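Local coordinates for protein evasin-3 (PDB 6I31) that binds and neutralises host CXC chemokines, including CXCL8, as a monomeric salivary protein of a tick, blocking the engagement of CXCL8 with its receptor CXCR2, at residues C22-S28 / C37-L41; E32-F38 / C50-I54. All coordinates share one frame; numbering follows the deposited sequence.

Contact 1 of 2, residues C22-S28 / C37-L41; sequences CNKNCTS and CFCGL
C26 reaches inward from strand 24-27 onto the side chain of C39 in strand 38-40, and the two sulfurs join as a disulfide, SG to SG 2.3 Å. The halves approach differently: SG of C39 lies anti to its backbone N, whereas SG of C26 sits between its own backbone N and carbonyl carbon (chi1 55°), which turns it to meet a strand running across its own. A second disulfide links C22 SG to C37 SG, also at 2.3 Å. Both bridges twist in the right-handed sense, with CB-SG-SG-CB torsions of 77° for C22-C37 and 88° for C26-C39, close to the relaxed value for a disulfide. The strands do not pair with each other. Their axes cross nearly at right angles, 7.2 Å apart at the closest, and each is hydrogen-bonded instead to strand 47-55, so cysteine suits these places, since a disulfide can link strands that do not pair. Together the bridges and the backbone of 22-26 and 37-39 close the ring of an inhibitor cystine knot, the signature of a knottin. C33 lies against both C26 and C39, while P34 packs on C22. Beyond the ring, the branched side chain of L41 brings its CD1 methyl against CB of S28, 3.4 Å away, a touch tighter than ordinary carbon contact. T27 faces away, and its OG1 bonds to Q30. The contact therefore depends chiefly on two covalent bonds, which suits a small secreted protein: the oxidised cysteines fix the crossing where neither mutual strand pairing nor a broad hydrophobic interface does so.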
loop_
_atom_site.group_PDB
_atom_site.type_symbol
_atom_site.label_atom_id
_atom_site.label_comp_id
_atom_site.label_asym_id
_atom_site.label_seq_id
_atom_site.Cartn_x
_atom_site.Cartn_y
_atom_site.Cartn_z
ATOM N N CYS A 22 4.092 1.513 0.308
ATOM C CA CYS A 22 4.105 2.586 -0.671
ATOM C C CYS A 22 5.399 3.414 -0.453
ATOM O O CYS A 22 5.551 4.542 -0.911
ATOM C CB CYS A 22 2.814 3.389 -0.534
ATOM S SG CYS A 22 2.764 4.922 -1.481
ATOM N N ASN A 23 6.361 2.768 0.253
ATOM C CA ASN A 23 7.735 3.146 0.584
ATOM C C ASN A 23 7.963 4.608 0.980
ATOM O O ASN A 23 8.814 5.281 0.394
ATOM C CB ASN A 23 8.669 2.758 -0.591
ATOM C CG ASN A 23 8.581 1.291 -0.941
ATOM O OD1 ASN A 23 8.923 0.410 -0.141
ATOM N ND2 ASN A 23 8.079 1.005 -2.129
ATOM N N LYS A 24 7.273 5.079 2.028
ATOM C CA LYS A 24 7.433 6.454 2.493
ATOM C C LYS A 24 6.984 6.606 3.959
ATOM O O LYS A 24 5.968 6.034 4.325
ATOM C CB LYS A 24 6.644 7.408 1.573
ATOM C CG LYS A 24 6.874 8.887 1.852
ATOM C CD LYS A 24 6.246 9.764 0.774
ATOM C CE LYS A 24 6.258 11.235 1.134
ATOM N NZ LYS A 24 7.576 11.712 1.633
ATOM N N ASN A 25 7.726 7.387 4.775
ATOM C CA ASN A 25 7.316 7.675 6.153
ATOM C C ASN A 25 6.246 8.764 6.075
ATOM O O ASN A 25 6.231 9.566 5.136
ATOM C CB ASN A 25 8.485 8.223 7.015
ATOM C CG ASN A 25 9.724 7.371 7.078
ATOM O OD1 ASN A 25 10.800 7.829 7.467
ATOM N ND2 ASN A 25 9.619 6.133 6.679
ATOM N N CYS A 26 5.358 8.804 7.058
ATOM C CA CYS A 26 4.312 9.806 7.094
ATOM C C CYS A 26 3.946 10.111 8.534
ATOM O O CYS A 26 4.232 9.324 9.446
ATOM C CB CYS A 26 3.109 9.284 6.320
ATOM S SG CYS A 26 2.538 7.678 6.916
ATOM N N THR A 27 3.331 11.269 8.746
ATOM C CA THR A 27 2.837 11.664 10.065
ATOM C C THR A 27 1.382 12.002 9.874
ATOM O O THR A 27 1.025 12.566 8.841
ATOM C CB THR A 27 3.611 12.858 10.633
ATOM O OG1 THR A 27 3.350 13.986 9.800
ATOM C CG2 THR A 27 5.105 12.605 10.702
ATOM N N SER A 28 0.546 11.669 10.861
ATOM C CA SER A 28 -0.881 11.950 10.853
ATOM C C SER A 28 -1.137 13.460 10.768
ATOM O O SER A 28 -0.361 14.258 11.326
ATOM C CB SER A 28 -1.516 11.429 12.140
ATOM O OG SER A 28 -0.830 11.973 13.256
ATOM N N CYS A 37 -2.491 5.959 -1.680
ATOM C CA CYS A 37 -1.862 5.386 -0.487
ATOM C C CYS A 37 -2.508 5.954 0.753
ATOM O O CYS A 37 -3.115 7.025 0.705
ATOM C CB CYS A 37 -0.364 5.657 -0.472
ATOM S SG CYS A 37 0.478 5.077 -1.963
ATOM N N PHE A 38 -2.291 5.290 1.883
ATOM C CA PHE A 38 -2.780 5.781 3.151
ATOM C C PHE A 38 -1.660 5.800 4.172
ATOM O O PHE A 38 -0.767 4.963 4.127
ATOM C CB PHE A 38 -3.972 4.944 3.660
ATOM C CG PHE A 38 -3.727 3.478 3.990
ATOM C CD1 PHE A 38 -3.831 2.499 3.002
ATOM C CD2 PHE A 38 -3.390 3.087 5.279
ATOM C CE1 PHE A 38 -3.653 1.145 3.316
ATOM C CE2 PHE A 38 -3.211 1.734 5.594
ATOM C CZ PHE A 38 -3.394 0.774 4.623
ATOM N N CYS A 39 -1.753 6.713 5.137
ATOM C CA CYS A 39 -0.811 6.721 6.235
ATOM C C CYS A 39 -1.306 5.751 7.317
ATOM O O CYS A 39 -2.343 6.005 7.922
ATOM C CB CYS A 39 -0.632 8.124 6.798
ATOM S SG CYS A 39 0.627 8.195 8.095
ATOM N N GLY A 40 -0.603 4.633 7.491
ATOM C CA GLY A 40 -0.948 3.593 8.456
ATOM C C GLY A 40 -0.222 3.837 9.762
ATOM O O GLY A 40 1.013 3.854 9.804
ATOM N N LEU A 41 -0.991 4.018 10.835
ATOM C CA LEU A 41 -0.429 4.327 12.152
ATOM C C LEU A 41 -0.884 3.271 13.120
ATOM O O LEU A 41 -1.997 2.758 12.998
ATOM C CB LEU A 41 -0.977 5.681 12.642
ATOM C CG LEU A 41 -0.738 6.889 11.724
ATOM C CD1 LEU A 41 -1.644 8.011 12.121
ATOM C CD2 LEU A 41 0.668 7.389 11.861
#

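Contact 2 of 2, residues E32-F38 / C50-I54; sequences ECPEGCF and CYKII
Antiparallel backbones meet at F38 and Y51, a hydrogen-bonded pair in which F38 N donates to Y51 O (2.8 Å) and Y51 N to F38 O (2.9 Å), both nearly straight. Just before this pair, in this knottin, a type II turn from P34 to C37 leads the chain to strand 47-55. P34 is the first residue of the turn, its O accepting from C37 N, and glycine suits the third position, G36, where a positive phi would press a side chain against the carbonyl of E35. The third disulfide of the knot joins C33 to C50, SG to SG 2.3 Å. Its torsion of -90° gives it a left-handed twist; C50 is buried, and CD of P34 lies against SG of C50. F38 and Y51 share a face of the sheet, and the ring of F38 lies over CB of Y51. With its CG set between the backbone N and carbonyl carbon (chi1 64°), F38 folds over its cross-strand partner Y51, whose CB makes a CH-pi contact with the ring face that a flat phenyl provides. The two rings themselves meet obliquely, while Y51 also rests on V19 of strand 17-22. I53 approaches the phenyl ring obliquely too, its CG1 4.2 Å from CE1 of F38.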
loop_
_atom_site.group_PDB
_atom_site.type_symbol
_atom_site.label_atom_id
_atom_site.label_comp_id
_atom_site.label_asym_id
_atom_site.label_seq_id
_atom_site.Cartn_x
_atom_site.Cartn_y
_atom_site.Cartn_z
ATOM N N GLU A 32 0.804 13.697 3.685
ATOM C CA GLU A 32 2.119 13.233 3.261
ATOM C C GLU A 32 2.161 11.998 2.363
ATOM O O GLU A 32 3.186 11.765 1.726
ATOM C CB GLU A 32 2.984 12.981 4.480
ATOM C CG GLU A 32 4.137 13.942 4.636
ATOM C CD GLU A 32 5.108 13.383 5.647
ATOM O OE1 GLU A 32 4.793 13.424 6.859
ATOM O OE2 GLU A 32 6.161 12.855 5.223
ATOM N N CYS A 33 1.106 11.194 2.313
ATOM C CA CYS A 33 1.184 10.004 1.478
ATOM C C CYS A 33 0.855 10.271 0.025
ATOM O O CYS A 33 -0.015 11.099 -0.243
ATOM C CB CYS A 33 0.337 8.874 2.048
ATOM S SG CYS A 33 1.030 8.157 3.561
ATOM N N PRO A 34 1.486 9.543 -0.923
ATOM C CA PRO A 34 1.106 9.707 -2.340
ATOM C C PRO A 34 -0.358 9.326 -2.527
ATOM O O PRO A 34 -0.910 8.551 -1.756
ATOM C CB PRO A 34 2.022 8.724 -3.077
ATOM C CG PRO A 34 3.158 8.476 -2.144
ATOM C CD PRO A 34 2.523 8.504 -0.778
ATOM N N GLU A 35 -0.990 9.862 -3.564
ATOM C CA GLU A 35 -2.407 9.631 -3.863
ATOM C C GLU A 35 -2.619 8.127 -4.086
ATOM O O GLU A 35 -1.784 7.500 -4.710
ATOM C CB GLU A 35 -2.776 10.446 -5.128
ATOM C CG GLU A 35 -2.512 11.951 -4.970
ATOM C CD GLU A 35 -1.140 12.524 -5.325
ATOM O OE1 GLU A 35 -0.137 11.771 -5.390
ATOM O OE2 GLU A 35 -1.078 13.755 -5.548
ATOM N N GLY A 36 -3.672 7.539 -3.535
ATOM C CA GLY A 36 -3.863 6.086 -3.683
ATOM C C GLY A 36 -3.213 5.261 -2.584
ATOM O O GLY A 36 -3.338 4.023 -2.559
ATOM N N CYS A 37 -2.491 5.959 -1.680
ATOM C CA CYS A 37 -1.862 5.386 -0.487
ATOM C C CYS A 37 -2.508 5.954 0.753
ATOM O O CYS A 37 -3.115 7.025 0.705
ATOM C CB CYS A 37 -0.364 5.657 -0.472
ATOM S SG CYS A 37 0.478 5.077 -1.963
ATOM N N PHE A 38 -2.291 5.290 1.883
ATOM C CA PHE A 38 -2.780 5.781 3.151
ATOM C C PHE A 38 -1.660 5.800 4.172
ATOM O O PHE A 38 -0.767 4.963 4.127
ATOM C CB PHE A 38 -3.972 4.944 3.660
ATOM C CG PHE A 38 -3.727 3.478 3.990
ATOM C CD1 PHE A 38 -3.831 2.499 3.002
ATOM C CD2 PHE A 38 -3.390 3.087 5.279
ATOM C CE1 PHE A 38 -3.653 1.145 3.316
ATOM C CE2 PHE A 38 -3.211 1.734 5.594
ATOM C CZ PHE A 38 -3.394 0.774 4.623
ATOM N N CYS A 50 3.467 4.856 4.762
ATOM C CA CYS A 50 2.512 4.861 3.667
ATOM C C CYS A 50 2.321 3.461 3.137
ATOM O O CYS A 50 3.292 2.746 2.887
ATOM C CB CYS A 50 2.945 5.820 2.564
ATOM S SG CYS A 50 3.156 7.526 3.138
ATOM N N TYR A 51 1.042 3.078 2.952
ATOM C CA TYR A 51 0.692 1.764 2.413
ATOM C C TYR A 51 -0.314 1.941 1.297
ATOM O O TYR A 51 -0.930 2.996 1.211
ATOM C CB TYR A 51 0.081 0.867 3.484
ATOM C CG TYR A 51 0.976 0.664 4.681
ATOM C CD1 TYR A 51 2.100 -0.161 4.608
ATOM C CD2 TYR A 51 0.724 1.319 5.878
ATOM C CE1 TYR A 51 2.955 -0.323 5.707
ATOM C CE2 TYR A 51 1.558 1.146 6.988
ATOM C CZ TYR A 51 2.682 0.340 6.889
ATOM O OH TYR A 51 3.504 0.178 7.982
ATOM N N LYS A 52 -0.601 0.867 0.573
ATOM C CA LYS A 52 -1.620 0.862 -0.495
ATOM C C LYS A 52 -2.195 -0.526 -0.638
ATOM O O LYS A 52 -1.595 -1.507 -0.183
ATOM C CB LYS A 52 -1.071 1.399 -1.840
ATOM C CG LYS A 52 0.048 0.509 -2.402
ATOM C CD LYS A 52 0.637 1.073 -3.722
ATOM C CE LYS A 52 1.904 0.283 -4.049
ATOM N NZ LYS A 52 2.637 0.880 -5.207
ATOM N N ILE A 53 -3.379 -0.605 -1.225
ATOM C CA ILE A 53 -4.088 -1.845 -1.418
ATOM C C ILE A 53 -3.939 -2.271 -2.851
ATOM O O ILE A 53 -4.204 -1.496 -3.772
ATOM C CB ILE A 53 -5.563 -1.694 -1.041
ATOM C CG1 ILE A 53 -5.699 -1.117 0.420
ATOM C CG2 ILE A 53 -6.283 -3.021 -1.219
ATOM C CD1 ILE A 53 -7.137 -0.877 0.806
ATOM N N ILE A 54 -3.541 -3.533 -3.045
ATOM C CA ILE A 54 -3.436 -4.073 -4.396
ATOM C C ILE A 54 -4.112 -5.419 -4.446
ATOM O O ILE A 54 -4.286 -6.086 -3.409
ATOM C CB ILE A 54 -1.925 -4.135 -4.894
ATOM C CG1 ILE A 54 -1.026 -5.041 -4.011
ATOM C CG2 ILE A 54 -1.309 -2.721 -4.999
ATOM C CD1 ILE A 54 -0.956 -6.527 -4.443
#

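How the contacts relate
Contacts 1 and 2 have centres 7 Å apart and share C37 and F38, where the turn of 32-38 runs into strand 38-40. Along the chain come 22-28, then 32-38 continuing into 37-41, and last 50-54, so the final strand, 47-55, returns between the others and pairs with 17-22, 24-27 and 38-40. C50 lies at the junction: its N probably bonds K24 O and its O probably bonds C22 N. Contact 1 supplies the ring and contact 2 the C33-C50 bridge that threads it, giving the one-four, two-five, three-six cysteine pairing of the knottin scaffold, which directs the protein's specificity for CXC chemokines.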